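PDB 5NO8: Baccell_00875 from Bacteroides cellulosilyticus DSM 14838, which is a polysaccharide lyase that probably removes the L-rhamnose caps linked to glucuronic acid on complex arabinogalactan proteins. Local coordinates for residues L565-N579 with T618-G630. Residues are numbered along the deposited sequence; the frame is centred on the assembly and turned at random.
Sequences LDEVKRQMPVLEAFN and TGAVYYYYALCTG
Leu565 faces Cys628 at one end of this helix pair, and Leu575 faces Thr618 at the other. The helical segments 565-576 and 618-629 run roughly antiparallel, at 147°, with axes 11.6 Å apart at closest approach. The first is kinked at Pro573, and a type I turn from Glu576 to Asn579 follows it. Met572 fills the middle. Its chain is bent at chi2 (-73°) and chi3 (-73°), which sets the CE methyl over one face of the Tyr625 ring, 4.1 Å from the centroid. This is a CH-pi contact, and the SD atom adds an oblique Met-aromatic one. SD also lies 3.7 Å from CG1 of Val621. CG2 of Thr629, on the same helix as Tyr625, lies over the opposite face of that ring, toward the rim, and CG1 of Val568 meets the ring edge, 3.8 Å from CD1. Leu575 and Val621 meet tip to tip, CD2 to CG1, at 3.7 Å. The Tyr622 OH packs 3.4 Å from the aliphatic CG of Glu576, whose carboxylate is held by Tyr634 and Arg637 of helix 632-644. Towards Asn579 the contact turns polar. One water links the Tyr622 hydroxyl to ND2 of Asn579. A second donates to O of Leu575 and OD1 of Asn579 and accepts from OG1 of Thr618, which is also bonded to Gln542. An alanine in place of Tyr622 is likely to leave the first water without its second anchor and to uncover Met572 CE and Glu576 CG on that side. Tyr634 meets the Tyr622 and Tyr625 rings edge-to-face. The contact packs helix 562-576 against helix 615-629, beyond the short helix 596-600, in the C-terminal helical domain, where helices 542-559 and 632-644 adjoin the pair.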
loop_
_atom_site.group_PDB
_atom_site.type_symbol
_atom_site.label_atom_id
_atom_site.label_comp_id
_atom_site.label_asym_id
_atom_site.label_seq_id
_atom_site.Cartn_x
_atom_site.Cartn_y
_atom_site.Cartn_z
ATOM N N LEU A 565 -1.007 25.624 -6.176
ATOM C CA LEU A 565 -2.277 24.912 -6.069
ATOM C C LEU A 565 -2.715 24.294 -7.378
ATOM O O LEU A 565 -3.288 23.202 -7.386
ATOM C CB LEU A 565 -3.416 25.787 -5.530
ATOM C CG LEU A 565 -4.757 25.085 -5.189
ATOM C CD1 LEU A 565 -4.567 23.806 -4.367
ATOM C CD2 LEU A 565 -5.709 26.023 -4.452
ATOM N N ASP A 566 -2.493 24.986 -8.494
ATOM C CA ASP A 566 -2.844 24.413 -9.807
ATOM C C ASP A 566 -2.016 23.140 -10.091
ATOM O O ASP A 566 -2.545 22.169 -10.615
ATOM C CB ASP A 566 -2.711 25.453 -10.944
ATOM C CG ASP A 566 -3.818 26.542 -10.907
ATOM O OD1 ASP A 566 -4.845 26.413 -10.182
ATOM O OD2 ASP A 566 -3.671 27.535 -11.646
ATOM N N GLU A 567 -0.758 23.126 -9.680
ATOM C CA GLU A 567 0.073 21.923 -9.807
ATOM C C GLU A 567 -0.413 20.772 -8.893
ATOM O O GLU A 567 -0.484 19.618 -9.328
ATOM C CB GLU A 567 1.534 22.232 -9.545
ATOM C CG GLU A 567 2.481 21.075 -9.872
ATOM C CD GLU A 567 2.421 20.620 -11.325
ATOM O OE1 GLU A 567 2.178 21.477 -12.196
ATOM O OE2 GLU A 567 2.642 19.416 -11.599
ATOM N N VAL A 568 -0.774 21.111 -7.658
ATOM C CA VAL A 568 -1.424 20.152 -6.739
ATOM C C VAL A 568 -2.612 19.497 -7.424
ATOM O O VAL A 568 -2.695 18.269 -7.457
ATOM C CB VAL A 568 -1.880 20.828 -5.412
ATOM C CG1 VAL A 568 -2.816 19.927 -4.598
ATOM C CG2 VAL A 568 -0.683 21.243 -4.582
ATOM N N LYS A 569 -3.514 20.311 -7.965
ATOM C CA LYS A 569 -4.719 19.817 -8.626
ATOM C C LYS A 569 -4.420 18.967 -9.849
ATOM O O LYS A 569 -5.115 17.984 -10.087
ATOM C CB LYS A 569 -5.668 20.960 -9.003
ATOM C CG LYS A 569 -6.406 21.510 -7.808
ATOM C CD LYS A 569 -7.303 22.661 -8.204
ATOM C CE LYS A 569 -8.017 23.225 -6.994
ATOM N NZ LYS A 569 -8.398 24.636 -7.233
ATOM N N ARG A 570 -3.382 19.326 -10.604
ATOM C CA ARG A 570 -2.937 18.501 -11.736
ATOM C C ARG A 570 -2.422 17.126 -11.277
ATOM O O ARG A 570 -2.659 16.129 -11.954
ATOM C CB ARG A 570 -1.842 19.200 -12.583
ATOM C CG ARG A 570 -2.400 20.187 -13.607
ATOM C CD ARG A 570 -1.322 20.652 -14.604
ATOM N NE ARG A 570 -0.325 21.506 -13.958
ATOM C CZ ARG A 570 -0.465 22.816 -13.719
ATOM N NH1 ARG A 570 -1.566 23.474 -14.091
ATOM N NH2 ARG A 570 0.513 23.477 -13.105
ATOM N N GLN A 571 -1.711 17.090 -10.155
ATOM C CA GLN A 571 -1.073 15.862 -9.683
ATOM C C GLN A 571 -1.983 14.965 -8.836
ATOM O O GLN A 571 -1.696 13.772 -8.705
ATOM C CB GLN A 571 0.213 16.168 -8.943
ATOM C CG GLN A 571 1.303 16.748 -9.852
ATOM C CD GLN A 571 2.690 16.716 -9.244
ATOM O OE1 GLN A 571 2.996 15.863 -8.401
ATOM N NE2 GLN A 571 3.556 17.651 -9.670
ATOM N N MET A 572 -3.069 15.508 -8.296
ATOM C CA MET A 572 -3.931 14.725 -7.378
ATOM C C MET A 572 -4.426 13.410 -7.976
ATOM O O MET A 572 -4.353 12.411 -7.286
ATOM C CB MET A 572 -5.116 15.537 -6.857
ATOM C CG MET A 572 -4.730 16.512 -5.763
ATOM S SD MET A 572 -4.372 15.698 -4.190
ATOM C CE MET A 572 -6.030 15.270 -3.717
ATOM N N PRO A 573 -4.912 13.404 -9.245
ATOM C CA PRO A 573 -5.398 12.136 -9.826
ATOM C C PRO A 573 -4.314 11.067 -9.971
ATOM O O PRO A 573 -4.601 9.862 -9.850
ATOM C CB PRO A 573 -5.944 12.552 -11.197
ATOM C CG PRO A 573 -6.209 14.018 -11.069
ATOM C CD PRO A 573 -5.090 14.508 -10.207
ATOM N N VAL A 574 -3.086 11.496 -10.217
ATOM C CA VAL A 574 -1.944 10.619 -10.275
ATOM C C VAL A 574 -1.649 10.008 -8.890
ATOM O O VAL A 574 -1.356 8.803 -8.776
ATOM C CB VAL A 574 -0.739 11.360 -10.917
ATOM C CG1 VAL A 574 0.536 10.579 -10.805
ATOM C CG2 VAL A 574 -1.052 11.668 -12.382
ATOM N N LEU A 575 -1.789 10.808 -7.832
ATOM C CA LEU A 575 -1.625 10.276 -6.481
ATOM C C LEU A 575 -2.753 9.333 -6.090
ATOM O O LEU A 575 -2.513 8.276 -5.459
ATOM C CB LEU A 575 -1.563 11.409 -5.453
ATOM C CG LEU A 575 -1.394 10.953 -4.009
ATOM C CD1 LEU A 575 -0.149 10.135 -3.865
ATOM C CD2 LEU A 575 -1.318 12.142 -3.073
ATOM N N GLU A 576 -3.974 9.699 -6.446
ATOM C CA GLU A 576 -5.141 8.892 -6.099
ATOM C C GLU A 576 -5.163 7.550 -6.796
ATOM O O GLU A 576 -5.754 6.599 -6.272
ATOM C CB GLU A 576 -6.455 9.642 -6.354
ATOM C CG GLU A 576 -6.593 10.852 -5.437
ATOM C CD GLU A 576 -7.934 11.533 -5.535
ATOM O OE1 GLU A 576 -8.959 10.826 -5.672
ATOM O OE2 GLU A 576 -7.974 12.773 -5.438
ATOM N N ALA A 577 -4.484 7.448 -7.937
ATOM C CA ALA A 577 -4.442 6.187 -8.685
ATOM C C ALA A 577 -3.713 5.047 -7.945
ATOM O O ALA A 577 -3.966 3.862 -8.208
ATOM C CB ALA A 577 -3.829 6.413 -10.061
ATOM N N PHE A 578 -2.832 5.403 -7.012
ATOM C CA PHE A 578 -2.120 4.418 -6.197
ATOM C C PHE A 578 -3.019 3.662 -5.213
ATOM O O PHE A 578 -2.574 2.649 -4.658
ATOM C CB PHE A 578 -1.022 5.097 -5.369
ATOM C CG PHE A 578 0.187 5.524 -6.157
ATOM C CD1 PHE A 578 1.251 4.642 -6.336
ATOM C CD2 PHE A 578 0.291 6.811 -6.657
ATOM C CE1 PHE A 578 2.389 5.048 -7.022
ATOM C CE2 PHE A 578 1.448 7.231 -7.339
ATOM C CZ PHE A 578 2.470 6.336 -7.544
ATOM N N ASN A 579 -4.225 4.171 -4.980
ATOM C CA ASN A 579 -5.075 3.740 -3.863
ATOM C C ASN A 579 -6.333 3.048 -4.353
ATOM O O ASN A 579 -7.062 3.559 -5.233
ATOM C CB ASN A 579 -5.558 4.938 -3.055
ATOM C CG ASN A 579 -4.467 5.607 -2.262
ATOM O OD1 ASN A 579 -3.282 5.359 -2.435
ATOM N ND2 ASN A 579 -4.878 6.505 -1.395
ATOM N N THR A 618 -0.202 10.215 1.795
ATOM C CA THR A 618 -1.391 10.538 1.037
ATOM C C THR A 618 -2.488 11.136 1.935
ATOM O O THR A 618 -3.156 12.069 1.540
ATOM C CB THR A 618 -1.894 9.312 0.266
ATOM O OG1 THR A 618 -0.870 8.932 -0.660
ATOM C CG2 THR A 618 -3.171 9.592 -0.500
ATOM N N GLY A 619 -2.633 10.601 3.145
ATOM C CA GLY A 619 -3.498 11.206 4.150
ATOM C C GLY A 619 -3.103 12.653 4.424
ATOM O O GLY A 619 -3.961 13.502 4.472
ATOM N N ALA A 620 -1.813 12.903 4.626
ATOM C CA ALA A 620 -1.332 14.273 4.825
ATOM C C ALA A 620 -1.710 15.173 3.655
ATOM O O ALA A 620 -2.218 16.281 3.851
ATOM C CB ALA A 620 0.149 14.298 5.053
ATOM N N VAL A 621 -1.505 14.675 2.433
ATOM C CA VAL A 621 -1.878 15.397 1.239
ATOM C C VAL A 621 -3.351 15.746 1.215
ATOM O O VAL A 621 -3.714 16.883 0.869
ATOM C CB VAL A 621 -1.517 14.607 -0.044
ATOM C CG1 VAL A 621 -2.178 15.230 -1.283
ATOM C CG2 VAL A 621 -0.011 14.519 -0.201
ATOM N N TYR A 622 -4.217 14.773 1.533
ATOM C CA TYR A 622 -5.648 14.996 1.535
ATOM C C TYR A 622 -6.040 16.037 2.581
ATOM O O TYR A 622 -6.910 16.864 2.317
ATOM C CB TYR A 622 -6.422 13.706 1.813
ATOM C CG TYR A 622 -6.377 12.653 0.740
ATOM C CD1 TYR A 622 -5.890 12.931 -0.553
ATOM C CD2 TYR A 622 -6.834 11.362 1.001
ATOM C CE1 TYR A 622 -5.888 11.957 -1.535
ATOM C CE2 TYR A 622 -6.819 10.391 0.015
ATOM C CZ TYR A 622 -6.366 10.703 -1.248
ATOM O OH TYR A 622 -6.318 9.729 -2.225
ATOM N N TYR A 623 -5.389 15.978 3.740
ATOM C CA TYR A 623 -5.558 16.980 4.817
ATOM C C TYR A 623 -5.196 18.395 4.326
ATOM O O TYR A 623 -5.996 19.344 4.465
ATOM C CB TYR A 623 -4.735 16.557 6.036
ATOM C CG TYR A 623 -4.405 17.645 7.026
ATOM C CD1 TYR A 623 -5.326 18.034 8.003
ATOM C CD2 TYR A 623 -3.156 18.248 7.018
ATOM C CE1 TYR A 623 -5.008 19.033 8.924
ATOM C CE2 TYR A 623 -2.827 19.234 7.917
ATOM C CZ TYR A 623 -3.755 19.630 8.852
ATOM O OH TYR A 623 -3.391 20.617 9.731
ATOM N N TYR A 624 -4.030 18.523 3.713
ATOM C CA TYR A 624 -3.618 19.836 3.187
ATOM C C TYR A 624 -4.516 20.288 2.042
ATOM O O TYR A 624 -4.839 21.474 1.938
ATOM C CB TYR A 624 -2.167 19.842 2.728
ATOM C CG TYR A 624 -1.128 19.722 3.811
ATOM C CD1 TYR A 624 -1.060 20.647 4.846
ATOM C CD2 TYR A 624 -0.183 18.707 3.787
ATOM C CE1 TYR A 624 -0.109 20.553 5.831
ATOM C CE2 TYR A 624 0.780 18.610 4.762
ATOM C CZ TYR A 624 0.801 19.540 5.797
ATOM O OH TYR A 624 1.747 19.448 6.758
ATOM N N TYR A 625 -4.913 19.363 1.167
ATOM C CA TYR A 625 -5.768 19.702 0.045
ATOM C C TYR A 625 -7.126 20.252 0.543
ATOM O O TYR A 625 -7.664 21.194 -0.049
ATOM C CB TYR A 625 -5.953 18.490 -0.866
ATOM C CG TYR A 625 -6.814 18.758 -2.053
ATOM C CD1 TYR A 625 -6.289 19.342 -3.196
ATOM C CD2 TYR A 625 -8.165 18.462 -2.031
ATOM C CE1 TYR A 625 -7.094 19.601 -4.299
ATOM C CE2 TYR A 625 -8.982 18.727 -3.122
ATOM C CZ TYR A 625 -8.437 19.288 -4.261
ATOM O OH TYR A 625 -9.251 19.551 -5.343
ATOM N N ALA A 626 -7.682 19.659 1.614
ATOM C CA ALA A 626 -8.913 20.165 2.211
ATOM C C ALA A 626 -8.734 21.587 2.785
ATOM O O ALA A 626 -9.656 22.403 2.679
ATOM C CB ALA A 626 -9.445 19.226 3.280
ATOM N N LEU A 627 -7.579 21.863 3.378
ATOM C CA LEU A 627 -7.260 23.224 3.845
ATOM C C LEU A 627 -7.149 24.225 2.687
ATOM O O LEU A 627 -7.550 25.377 2.819
ATOM C CB LEU A 627 -5.957 23.226 4.641
ATOM C CG LEU A 627 -5.963 22.513 5.999
ATOM C CD1 LEU A 627 -4.595 22.547 6.636
ATOM C CD2 LEU A 627 -6.993 23.143 6.921
ATOM N N CYS A 628 -6.590 23.769 1.569
ATOM C CA CYS A 628 -6.383 24.589 0.372
ATOM C C CYS A 628 -7.678 24.951 -0.356
ATOM O O CYS A 628 -7.839 26.082 -0.814
ATOM C CB CYS A 628 -5.420 23.872 -0.602
ATOM S SG CYS A 628 -3.684 23.758 -0.123
ATOM N N THR A 629 -8.604 23.996 -0.457
ATOM C CA THR A 629 -9.800 24.119 -1.283
ATOM C C THR A 629 -11.081 24.276 -0.487
ATOM O O THR A 629 -12.119 24.606 -1.065
ATOM C CB THR A 629 -9.978 22.846 -2.126
ATOM O OG1 THR A 629 -10.162 21.725 -1.245
ATOM C CG2 THR A 629 -8.780 22.607 -3.023
ATOM N N GLY A 630 -11.044 23.964 0.813
ATOM C CA GLY A 630 -12.255 23.858 1.616
ATOM C C GLY A 630 -13.121 22.633 1.322
ATOM O O GLY A 630 -14.243 22.553 1.799
HETATM O O HOH W 1 -1.667 7.488 -2.757
HETATM O O HOH W 2 -7.612 7.388 -1.780
#